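Local coordinates for hypothetical protein TT1662 (Thermus thermophilus, PDB 1UFO) that is of unproven function but has an alpha/beta hydrolase fold and is probably a serine hydrolase, its substrate not established, at residues Y82-R93 with L114-E125; G131-G139 with G216-A224. One frame throughout, in Å; residues are numbered along the deposited sequence.

Contact 1: residues Y82-R93 with L114-E125; sequences YRVALGFKEEAR and LGAFVAHLLLAE
Lys89 leaves its helix with CG anti to the backbone N (chi1 176°), which carries CG and CD across Leu122 CD2 and Leu121 CB; a bend at chi3 then turns NZ to Glu125. Arg93 reaches the same carboxylate by a chain extended from CG to NE. Lys89 NZ meets Glu125 OE2 at 2.8 Å on the syn side, somewhat out of the carboxylate plane, while Arg93 NH2 bonds to Glu125 OE1 at 3.0 Å from above that plane. Arg93 NH2 also gives a hydrogen bond to Glu125 O at 3.2 Å; both acceptors lie in the guanidinium plane. A water that accepts from Arg93 NH1 and donates to Glu125 O closes the network round the C-terminal end of helix 114-124. This helix begins within a GxSxG pattern (Gly111, Ser113, Gly115), consistent with the nucleophile elbow of alpha/beta hydrolases, and crosses segment 82-93 of helix 77-103 at -59° with the axes 9.2 Å apart. Val118 sits at the crossing: CG1 presses tightly on Lys89 CA at 3.5 Å, and CG2 rests against Ala85 and Phe88. Leu122 CD2 lies 3.6 Å from Arg93 CB, the two side chains running in opposite directions. Toward the start of both segments, Tyr82 turns its edge to the face of Phe117 in an offset edge-to-face pair, planes at 67°, with Leu114 CD1 3.9 Å from Tyr82 CE2. Tyr82 OH bonds to Met142 N.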
loop_
_atom_site.group_PDB
_atom_site.type_symbol
_atom_site.label_atom_id
_atom_site.label_comp_id
_atom_site.label_asym_id
_atom_site.label_seq_id
_atom_site.Cartn_x
_atom_site.Cartn_y
_atom_site.Cartn_z
ATOM N N TYR A 82 0.702 -21.203 -19.914
ATOM C CA TYR A 82 -0.592 -20.526 -20.039
ATOM C C TYR A 82 -1.786 -21.444 -20.241
ATOM O O TYR A 82 -2.949 -21.047 -19.988
ATOM C CB TYR A 82 -0.530 -19.408 -21.078
ATOM C CG TYR A 82 0.309 -18.275 -20.539
ATOM C CD1 TYR A 82 1.583 -18.018 -21.027
ATOM C CD2 TYR A 82 -0.136 -17.529 -19.455
ATOM C CE1 TYR A 82 2.387 -17.050 -20.461
ATOM C CE2 TYR A 82 0.689 -16.555 -18.826
ATOM C CZ TYR A 82 1.957 -16.328 -19.341
ATOM O OH TYR A 82 2.790 -15.514 -18.602
ATOM N N ARG A 83 -1.525 -22.694 -20.653
ATOM C CA ARG A 83 -2.635 -23.666 -20.675
ATOM C C ARG A 83 -2.976 -24.010 -19.195
ATOM O O ARG A 83 -4.173 -24.120 -18.828
ATOM C CB ARG A 83 -2.188 -24.883 -21.497
ATOM C CG ARG A 83 -3.162 -26.071 -21.395
ATOM C CD ARG A 83 -4.654 -25.664 -21.603
ATOM N NE ARG A 83 -4.900 -24.947 -22.861
ATOM C CZ ARG A 83 -6.041 -24.339 -23.180
ATOM N NH1 ARG A 83 -6.188 -23.716 -24.350
ATOM N NH2 ARG A 83 -7.097 -24.335 -22.340
ATOM N N VAL A 84 -1.965 -24.176 -18.341
ATOM C CA VAL A 84 -2.255 -24.334 -16.858
ATOM C C VAL A 84 -3.082 -23.082 -16.400
ATOM O O VAL A 84 -4.107 -23.259 -15.716
ATOM C CB VAL A 84 -0.982 -24.329 -16.030
ATOM C CG1 VAL A 84 -1.324 -24.193 -14.471
ATOM C CG2 VAL A 84 -0.198 -25.685 -16.215
ATOM N N ALA A 85 -2.701 -21.866 -16.795
ATOM C CA ALA A 85 -3.460 -20.658 -16.384
ATOM C C ALA A 85 -4.897 -20.649 -16.858
ATOM O O ALA A 85 -5.809 -20.319 -16.087
ATOM C CB ALA A 85 -2.766 -19.409 -16.922
ATOM N N LEU A 86 -5.112 -21.056 -18.105
ATOM C CA LEU A 86 -6.494 -21.090 -18.618
ATOM C C LEU A 86 -7.356 -22.147 -17.865
ATOM O O LEU A 86 -8.558 -21.907 -17.656
ATOM C CB LEU A 86 -6.437 -21.380 -20.147
ATOM C CG LEU A 86 -5.992 -20.138 -20.939
ATOM C CD1 LEU A 86 -5.625 -20.648 -22.326
ATOM C CD2 LEU A 86 -7.108 -19.093 -21.022
ATOM N N GLY A 87 -6.756 -23.270 -17.531
ATOM C CA GLY A 87 -7.458 -24.339 -16.813
ATOM C C GLY A 87 -7.762 -23.847 -15.407
ATOM O O GLY A 87 -8.874 -24.001 -14.854
ATOM N N PHE A 88 -6.746 -23.248 -14.825
ATOM C CA PHE A 88 -6.862 -22.732 -13.431
ATOM C C PHE A 88 -7.967 -21.648 -13.369
ATOM O O PHE A 88 -8.769 -21.587 -12.393
ATOM C CB PHE A 88 -5.488 -22.136 -13.013
ATOM C CG PHE A 88 -5.273 -21.967 -11.505
ATOM C CD1 PHE A 88 -6.014 -22.641 -10.579
ATOM C CD2 PHE A 88 -4.176 -21.215 -11.094
ATOM C CE1 PHE A 88 -5.645 -22.615 -9.192
ATOM C CE2 PHE A 88 -3.774 -21.168 -9.748
ATOM C CZ PHE A 88 -4.493 -21.872 -8.787
ATOM N N LYS A 89 -8.054 -20.777 -14.394
ATOM C CA LYS A 89 -9.089 -19.772 -14.467
ATOM C C LYS A 89 -10.477 -20.389 -14.471
ATOM O O LYS A 89 -11.361 -19.957 -13.717
ATOM C CB LYS A 89 -8.920 -18.948 -15.789
ATOM C CG LYS A 89 -10.029 -17.917 -15.991
ATOM C CD LYS A 89 -10.328 -17.639 -17.468
ATOM C CE LYS A 89 -10.951 -18.866 -18.086
ATOM N NZ LYS A 89 -11.491 -18.571 -19.442
ATOM N N GLU A 90 -10.691 -21.378 -15.350
ATOM C CA GLU A 90 -12.055 -21.928 -15.499
ATOM C C GLU A 90 -12.480 -22.599 -14.206
ATOM O O GLU A 90 -13.646 -22.471 -13.810
ATOM C CB GLU A 90 -12.055 -22.868 -16.704
ATOM C CG GLU A 90 -13.369 -23.461 -17.073
ATOM C CD GLU A 90 -13.718 -24.653 -16.160
ATOM O OE1 GLU A 90 -14.931 -24.891 -16.073
ATOM O OE2 GLU A 90 -12.831 -25.350 -15.604
ATOM N N GLU A 91 -11.548 -23.288 -13.567
ATOM C CA GLU A 91 -11.834 -23.982 -12.279
ATOM C C GLU A 91 -12.111 -22.954 -11.187
ATOM O O GLU A 91 -13.027 -23.104 -10.370
ATOM C CB GLU A 91 -10.637 -24.846 -11.831
ATOM C CG GLU A 91 -10.486 -26.058 -12.771
ATOM C CD GLU A 91 -9.158 -26.707 -12.697
ATOM O OE1 GLU A 91 -8.247 -26.167 -12.045
ATOM O OE2 GLU A 91 -9.030 -27.803 -13.320
ATOM N N ALA A 92 -11.288 -21.891 -11.145
ATOM C CA ALA A 92 -11.449 -20.916 -10.091
ATOM C C ALA A 92 -12.790 -20.236 -10.158
ATOM O O ALA A 92 -13.392 -19.938 -9.136
ATOM C CB ALA A 92 -10.313 -19.840 -10.225
ATOM N N ARG A 93 -13.285 -19.956 -11.372
ATOM C CA ARG A 93 -14.562 -19.277 -11.440
ATOM C C ARG A 93 -15.657 -20.209 -10.868
ATOM O O ARG A 93 -16.541 -19.735 -10.110
ATOM C CB ARG A 93 -14.900 -18.884 -12.868
ATOM C CG ARG A 93 -16.071 -17.970 -12.864
ATOM C CD ARG A 93 -16.313 -17.327 -14.193
ATOM N NE ARG A 93 -17.462 -16.405 -14.055
ATOM C CZ ARG A 93 -17.705 -15.415 -14.896
ATOM N NH1 ARG A 93 -18.783 -14.647 -14.726
ATOM N NH2 ARG A 93 -16.848 -15.178 -15.895
ATOM N N LEU A 114 1.600 -16.390 -11.365
ATOM C CA LEU A 114 0.684 -16.859 -12.392
ATOM C C LEU A 114 -0.737 -16.734 -11.861
ATOM O O LEU A 114 -1.651 -16.460 -12.628
ATOM C CB LEU A 114 1.026 -18.303 -12.767
ATOM C CG LEU A 114 0.224 -18.789 -13.968
ATOM C CD1 LEU A 114 0.617 -18.078 -15.262
ATOM C CD2 LEU A 114 0.405 -20.318 -14.074
ATOM N N GLY A 115 -0.936 -16.914 -10.571
ATOM C CA GLY A 115 -2.287 -16.761 -10.001
ATOM C C GLY A 115 -2.825 -15.313 -10.120
ATOM O O GLY A 115 -4.029 -15.130 -10.251
ATOM N N ALA A 116 -1.909 -14.323 -10.134
ATOM C CA ALA A 116 -2.326 -12.927 -10.302
ATOM C C ALA A 116 -2.790 -12.751 -11.752
ATOM O O ALA A 116 -3.782 -12.030 -12.037
ATOM C CB ALA A 116 -1.148 -11.998 -10.002
ATOM N N PHE A 117 -2.095 -13.425 -12.694
ATOM C CA PHE A 117 -2.510 -13.321 -14.091
ATOM C C PHE A 117 -3.875 -13.986 -14.268
ATOM O O PHE A 117 -4.705 -13.490 -15.024
ATOM C CB PHE A 117 -1.452 -14.025 -14.995
ATOM C CG PHE A 117 -1.804 -13.937 -16.447
ATOM C CD1 PHE A 117 -1.636 -12.731 -17.141
ATOM C CD2 PHE A 117 -2.303 -15.066 -17.129
ATOM C CE1 PHE A 117 -1.961 -12.631 -18.486
ATOM C CE2 PHE A 117 -2.603 -14.988 -18.488
ATOM C CZ PHE A 117 -2.440 -13.757 -19.168
ATOM N N VAL A 118 -4.086 -15.121 -13.574
ATOM C CA VAL A 118 -5.391 -15.791 -13.641
ATOM C C VAL A 118 -6.471 -14.854 -13.105
ATOM O O VAL A 118 -7.566 -14.831 -13.637
ATOM C CB VAL A 118 -5.344 -17.106 -12.844
ATOM C CG1 VAL A 118 -6.812 -17.772 -12.781
ATOM C CG2 VAL A 118 -4.416 -18.053 -13.578
ATOM N N ALA A 119 -6.199 -14.137 -12.005
ATOM C CA ALA A 119 -7.180 -13.156 -11.483
ATOM C C ALA A 119 -7.536 -12.158 -12.608
ATOM O O ALA A 119 -8.726 -11.780 -12.768
ATOM C CB ALA A 119 -6.563 -12.444 -10.226
ATOM N N HIS A 120 -6.531 -11.696 -13.352
ATOM C CA HIS A 120 -6.791 -10.800 -14.481
ATOM C C HIS A 120 -7.665 -11.461 -15.560
ATOM O O HIS A 120 -8.615 -10.828 -16.050
ATOM C CB HIS A 120 -5.454 -10.337 -15.042
ATOM C CG HIS A 120 -4.925 -9.139 -14.335
ATOM N ND1 HIS A 120 -5.335 -7.850 -14.625
ATOM C CD2 HIS A 120 -3.971 -9.025 -13.359
ATOM C CE1 HIS A 120 -4.648 -7.004 -13.872
ATOM N NE2 HIS A 120 -3.815 -7.685 -13.092
ATOM N N LEU A 121 -7.353 -12.698 -15.914
ATOM C CA LEU A 121 -8.148 -13.413 -16.903
ATOM C C LEU A 121 -9.642 -13.450 -16.417
ATOM O O LEU A 121 -10.556 -13.282 -17.218
ATOM C CB LEU A 121 -7.680 -14.858 -17.079
ATOM C CG LEU A 121 -6.342 -15.111 -17.738
ATOM C CD1 LEU A 121 -5.972 -16.515 -17.763
ATOM C CD2 LEU A 121 -6.428 -14.529 -19.184
ATOM N N LEU A 122 -9.874 -13.713 -15.127
ATOM C CA LEU A 122 -11.237 -13.758 -14.596
ATOM C C LEU A 122 -11.910 -12.407 -14.699
ATOM O O LEU A 122 -13.113 -12.354 -15.082
ATOM C CB LEU A 122 -11.233 -14.216 -13.107
ATOM C CG LEU A 122 -10.923 -15.693 -12.911
ATOM C CD1 LEU A 122 -10.409 -15.966 -11.414
ATOM C CD2 LEU A 122 -12.180 -16.550 -13.239
ATOM N N LEU A 123 -11.197 -11.317 -14.324
ATOM C CA LEU A 123 -11.815 -9.994 -14.441
ATOM C C LEU A 123 -12.107 -9.666 -15.913
ATOM O O LEU A 123 -13.153 -9.065 -16.212
ATOM C CB LEU A 123 -10.906 -8.878 -13.826
ATOM C CG LEU A 123 -10.711 -8.995 -12.330
ATOM C CD1 LEU A 123 -9.672 -8.008 -11.899
ATOM C CD2 LEU A 123 -12.007 -8.701 -11.582
ATOM N N ALA A 124 -11.219 -10.056 -16.814
ATOM C CA ALA A 124 -11.420 -9.707 -18.260
ATOM C C ALA A 124 -12.624 -10.455 -18.809
ATOM O O ALA A 124 -13.229 -9.990 -19.795
ATOM C CB ALA A 124 -10.155 -10.024 -19.088
ATOM N N GLU A 125 -13.024 -11.556 -18.167
ATOM C CA GLU A 125 -14.173 -12.303 -18.686
ATOM C C GLU A 125 -15.432 -12.002 -17.887
ATOM O O GLU A 125 -16.429 -12.734 -17.961
ATOM C CB GLU A 125 -13.856 -13.816 -18.785
ATOM C CG GLU A 125 -13.920 -14.587 -17.521
ATOM C CD GLU A 125 -13.921 -16.113 -17.748
ATOM O OE1 GLU A 125 -14.450 -16.807 -16.836
ATOM O OE2 GLU A 125 -13.406 -16.588 -18.816
HETATM O O HOH W 1 -19.170 -13.226 -17.168
#

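Contact 2: residues G131-G139 with G216-A224; sequences GVLAFIGSG and GHTLTPLMA
Ile136, just past the end of strand 132-135, packs its side chain against His217. Ile136 CB lies 3.9 Å from His217 ND1, and CG1 approaches CE1 of the same ring. The Ile136 CG2 branch goes to Thr218 O at 3.4 Å and to the selenium of Met223, a selenomethionine, at 4.0 Å. At the tip, Ile136 CD1 stands over the centre of the His217 imidazole, 3.9 Å from its centroid and 6° off the normal, a CH-pi contact. The backbone adds a polar approach, with Ile136 O 3.2 Å from His217 CE1. One residue earlier, Phe135 takes Leu219 on one face, with Leu219 CD1 3.7 Å from the ring centroid, while Met223 O lies near the plane at the ring edge, 3.7 Å from Phe135 CE2. Were Phe135 an alanine, Leu219 would probably lose the ring face it rests on and a gap would open beside Met223. Thr220 caps the helix behind, its OG1 accepting from Met223 N. No hydrogen bond joins the two segments: the imidazole meets Ile136 CD1 on a face, while ND1 bonds to Asp183 and NE2 to Ser113, consistent with a Ser-His-Asp triad, and this packing probably helps to set the ring's tilt.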
loop_
_atom_site.group_PDB
_atom_site.type_symbol
_atom_site.label_atom_id
_atom_site.label_comp_id
_atom_site.label_asym_id
_atom_site.label_seq_id
_atom_site.Cartn_x
_atom_site.Cartn_y
_atom_site.Cartn_z
ATOM N N GLY A 131 -13.215 -7.544 -4.635
ATOM C CA GLY A 131 -11.910 -6.879 -4.713
ATOM C C GLY A 131 -10.905 -7.952 -5.038
ATOM O O GLY A 131 -11.175 -9.153 -4.867
ATOM N N VAL A 132 -9.750 -7.533 -5.555
ATOM C CA VAL A 132 -8.728 -8.513 -5.964
ATOM C C VAL A 132 -7.357 -8.042 -5.521
ATOM O O VAL A 132 -7.064 -6.829 -5.658
ATOM C CB VAL A 132 -8.684 -8.557 -7.531
ATOM C CG1 VAL A 132 -7.523 -9.469 -8.004
ATOM C CG2 VAL A 132 -10.026 -9.164 -8.081
ATOM N N LEU A 133 -6.555 -8.983 -4.968
ATOM C CA LEU A 133 -5.144 -8.693 -4.643
ATOM C C LEU A 133 -4.315 -9.450 -5.682
ATOM O O LEU A 133 -4.446 -10.651 -5.865
ATOM C CB LEU A 133 -4.747 -9.233 -3.244
ATOM C CG LEU A 133 -5.652 -8.714 -2.113
ATOM C CD1 LEU A 133 -5.122 -9.343 -0.800
ATOM C CD2 LEU A 133 -5.515 -7.180 -1.963
ATOM N N ALA A 134 -3.443 -8.723 -6.401
ATOM C CA ALA A 134 -2.574 -9.333 -7.396
ATOM C C ALA A 134 -1.152 -9.143 -6.863
ATOM O O ALA A 134 -0.554 -8.059 -6.934
ATOM C CB ALA A 134 -2.765 -8.584 -8.773
ATOM N N PHE A 135 -0.618 -10.252 -6.304
ATOM C CA PHE A 135 0.700 -10.208 -5.733
ATOM C C PHE A 135 1.745 -10.658 -6.760
ATOM O O PHE A 135 1.515 -11.603 -7.486
ATOM C CB PHE A 135 0.813 -11.205 -4.594
ATOM C CG PHE A 135 0.014 -10.868 -3.390
ATOM C CD1 PHE A 135 -1.271 -11.423 -3.196
ATOM C CD2 PHE A 135 0.560 -10.055 -2.358
ATOM C CE1 PHE A 135 -1.979 -11.187 -2.023
ATOM C CE2 PHE A 135 -0.138 -9.819 -1.193
ATOM C CZ PHE A 135 -1.429 -10.384 -0.998
ATOM N N ILE A 136 2.853 -9.920 -6.801
ATOM C CA ILE A 136 4.028 -10.250 -7.637
ATOM C C ILE A 136 3.700 -10.750 -9.048
ATOM O O ILE A 136 4.247 -11.727 -9.542
ATOM C CB ILE A 136 4.987 -11.256 -6.852
ATOM C CG1 ILE A 136 4.353 -12.663 -6.689
ATOM C CG2 ILE A 136 5.339 -10.592 -5.470
ATOM C CD1 ILE A 136 5.418 -13.597 -5.900
ATOM N N GLY A 137 2.833 -9.996 -9.703
ATOM C CA GLY A 137 2.352 -10.414 -11.001
ATOM C C GLY A 137 2.010 -9.312 -11.965
ATOM O O GLY A 137 2.373 -8.151 -11.765
ATOM N N SER A 138 1.249 -9.701 -12.987
ATOM C CA SER A 138 0.944 -8.805 -14.090
ATOM C C SER A 138 -0.274 -9.276 -14.864
ATOM O O SER A 138 -0.661 -10.472 -14.770
ATOM C CB SER A 138 2.178 -8.807 -15.000
ATOM O OG SER A 138 1.923 -8.157 -16.250
ATOM N N GLY A 139 -0.893 -8.325 -15.559
ATOM C CA GLY A 139 -2.055 -8.566 -16.411
ATOM C C GLY A 139 -1.699 -8.884 -17.874
ATOM O O GLY A 139 -2.590 -9.008 -18.703
ATOM N N GLY A 216 11.875 -8.851 -3.924
ATOM C CA GLY A 216 11.926 -9.504 -5.231
ATOM C C GLY A 216 10.623 -10.228 -5.488
ATOM O O GLY A 216 9.536 -9.767 -5.083
ATOM N N HIS A 217 10.744 -11.380 -6.120
ATOM C CA HIS A 217 9.585 -12.212 -6.485
ATOM C C HIS A 217 9.138 -13.194 -5.365
ATOM O O HIS A 217 9.193 -14.463 -5.462
ATOM C CB HIS A 217 9.933 -12.937 -7.827
ATOM C CG HIS A 217 8.733 -13.519 -8.464
ATOM N ND1 HIS A 217 7.787 -12.742 -9.071
ATOM C CD2 HIS A 217 8.327 -14.802 -8.585
ATOM C CE1 HIS A 217 6.843 -13.543 -9.576
ATOM N NE2 HIS A 217 7.151 -14.794 -9.305
ATOM N N THR A 218 8.720 -12.577 -4.260
ATOM C CA THR A 218 8.175 -13.291 -3.114
ATOM C C THR A 218 7.041 -12.466 -2.498
ATOM O O THR A 218 7.034 -11.256 -2.547
ATOM C CB THR A 218 9.209 -13.596 -1.991
ATOM O OG1 THR A 218 9.577 -12.390 -1.351
ATOM C CG2 THR A 218 10.457 -14.204 -2.600
ATOM N N LEU A 219 6.095 -13.186 -1.888
ATOM C CA LEU A 219 4.930 -12.552 -1.281
ATOM C C LEU A 219 5.377 -12.323 0.148
ATOM O O LEU A 219 5.353 -13.202 0.996
ATOM C CB LEU A 219 3.725 -13.510 -1.387
ATOM C CG LEU A 219 2.333 -12.825 -1.200
ATOM C CD1 LEU A 219 1.212 -13.759 -1.630
ATOM C CD2 LEU A 219 2.120 -12.341 0.204
ATOM N N THR A 220 5.828 -11.106 0.438
ATOM C CA THR A 220 6.404 -10.798 1.775
ATOM C C THR A 220 5.342 -10.559 2.823
ATOM O O THR A 220 4.191 -10.209 2.517
ATOM C CB THR A 220 7.259 -9.505 1.768
ATOM O OG1 THR A 220 6.384 -8.395 1.475
ATOM C CG2 THR A 220 8.304 -9.579 0.706
ATOM N N PRO A 221 5.699 -10.678 4.085
ATOM C CA PRO A 221 4.721 -10.451 5.146
ATOM C C PRO A 221 4.205 -9.023 5.083
ATOM O O PRO A 221 3.025 -8.836 5.367
ATOM C CB PRO A 221 5.490 -10.656 6.448
ATOM C CG PRO A 221 6.563 -11.774 6.033
ATOM C CD PRO A 221 6.995 -11.205 4.602
ATOM N N LEU A 222 5.044 -8.049 4.720
ATOM C CA LEU A 222 4.529 -6.657 4.633
ATOM C C LEU A 222 3.465 -6.544 3.493
ATOM O O LEU A 222 2.428 -5.907 3.665
ATOM C CB LEU A 222 5.659 -5.649 4.374
ATOM C CG LEU A 222 5.167 -4.198 4.266
ATOM C CD1 LEU A 222 4.403 -3.683 5.509
ATOM C CD2 LEU A 222 6.385 -3.287 4.014
HETATM N N MSE A 223 3.724 -7.163 2.339
HETATM C CA MSE A 223 2.716 -7.185 1.278
HETATM C C MSE A 223 1.437 -7.833 1.796
HETATM O O MSE A 223 0.364 -7.350 1.533
HETATM C CB MSE A 223 3.260 -8.000 0.090
HETATM C CG MSE A 223 4.288 -7.278 -0.806
HETATM SE SE MSE A 223 4.899 -8.519 -2.111
HETATM C CE MSE A 223 6.672 -7.701 -2.439
ATOM N N ALA A 224 1.538 -8.934 2.529
ATOM C CA ALA A 224 0.302 -9.549 2.977
ATOM C C ALA A 224 -0.480 -8.643 3.862
ATOM O O ALA A 224 -1.691 -8.582 3.778
ATOM C CB ALA A 224 0.654 -10.876 3.707
#

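How the contacts relate
Both contacts are largely buried, but they lie in different layers of the alpha/beta hydrolase fold. Contact 1 joins two helices, 77-103 and 114-124, and runs from an apolar interior to a charged, partly exposed end. Contact 2 sets the end of strand 132-135 and the turn after it against the loop before helix 221-236 and its first turn; it is smaller, 363 against 720 Å², and rests on packing and CH-pi contacts rather than ion pairs. They share no segment, yet helix 114-124 is the element just before strand 132-135, and they touch where Phe117 CD1 meets Ser138 O at 3.4 Å. The probable nucleophile, Ser113, immediately precedes contact 1, whereas its presumed histidine belongs to contact 2.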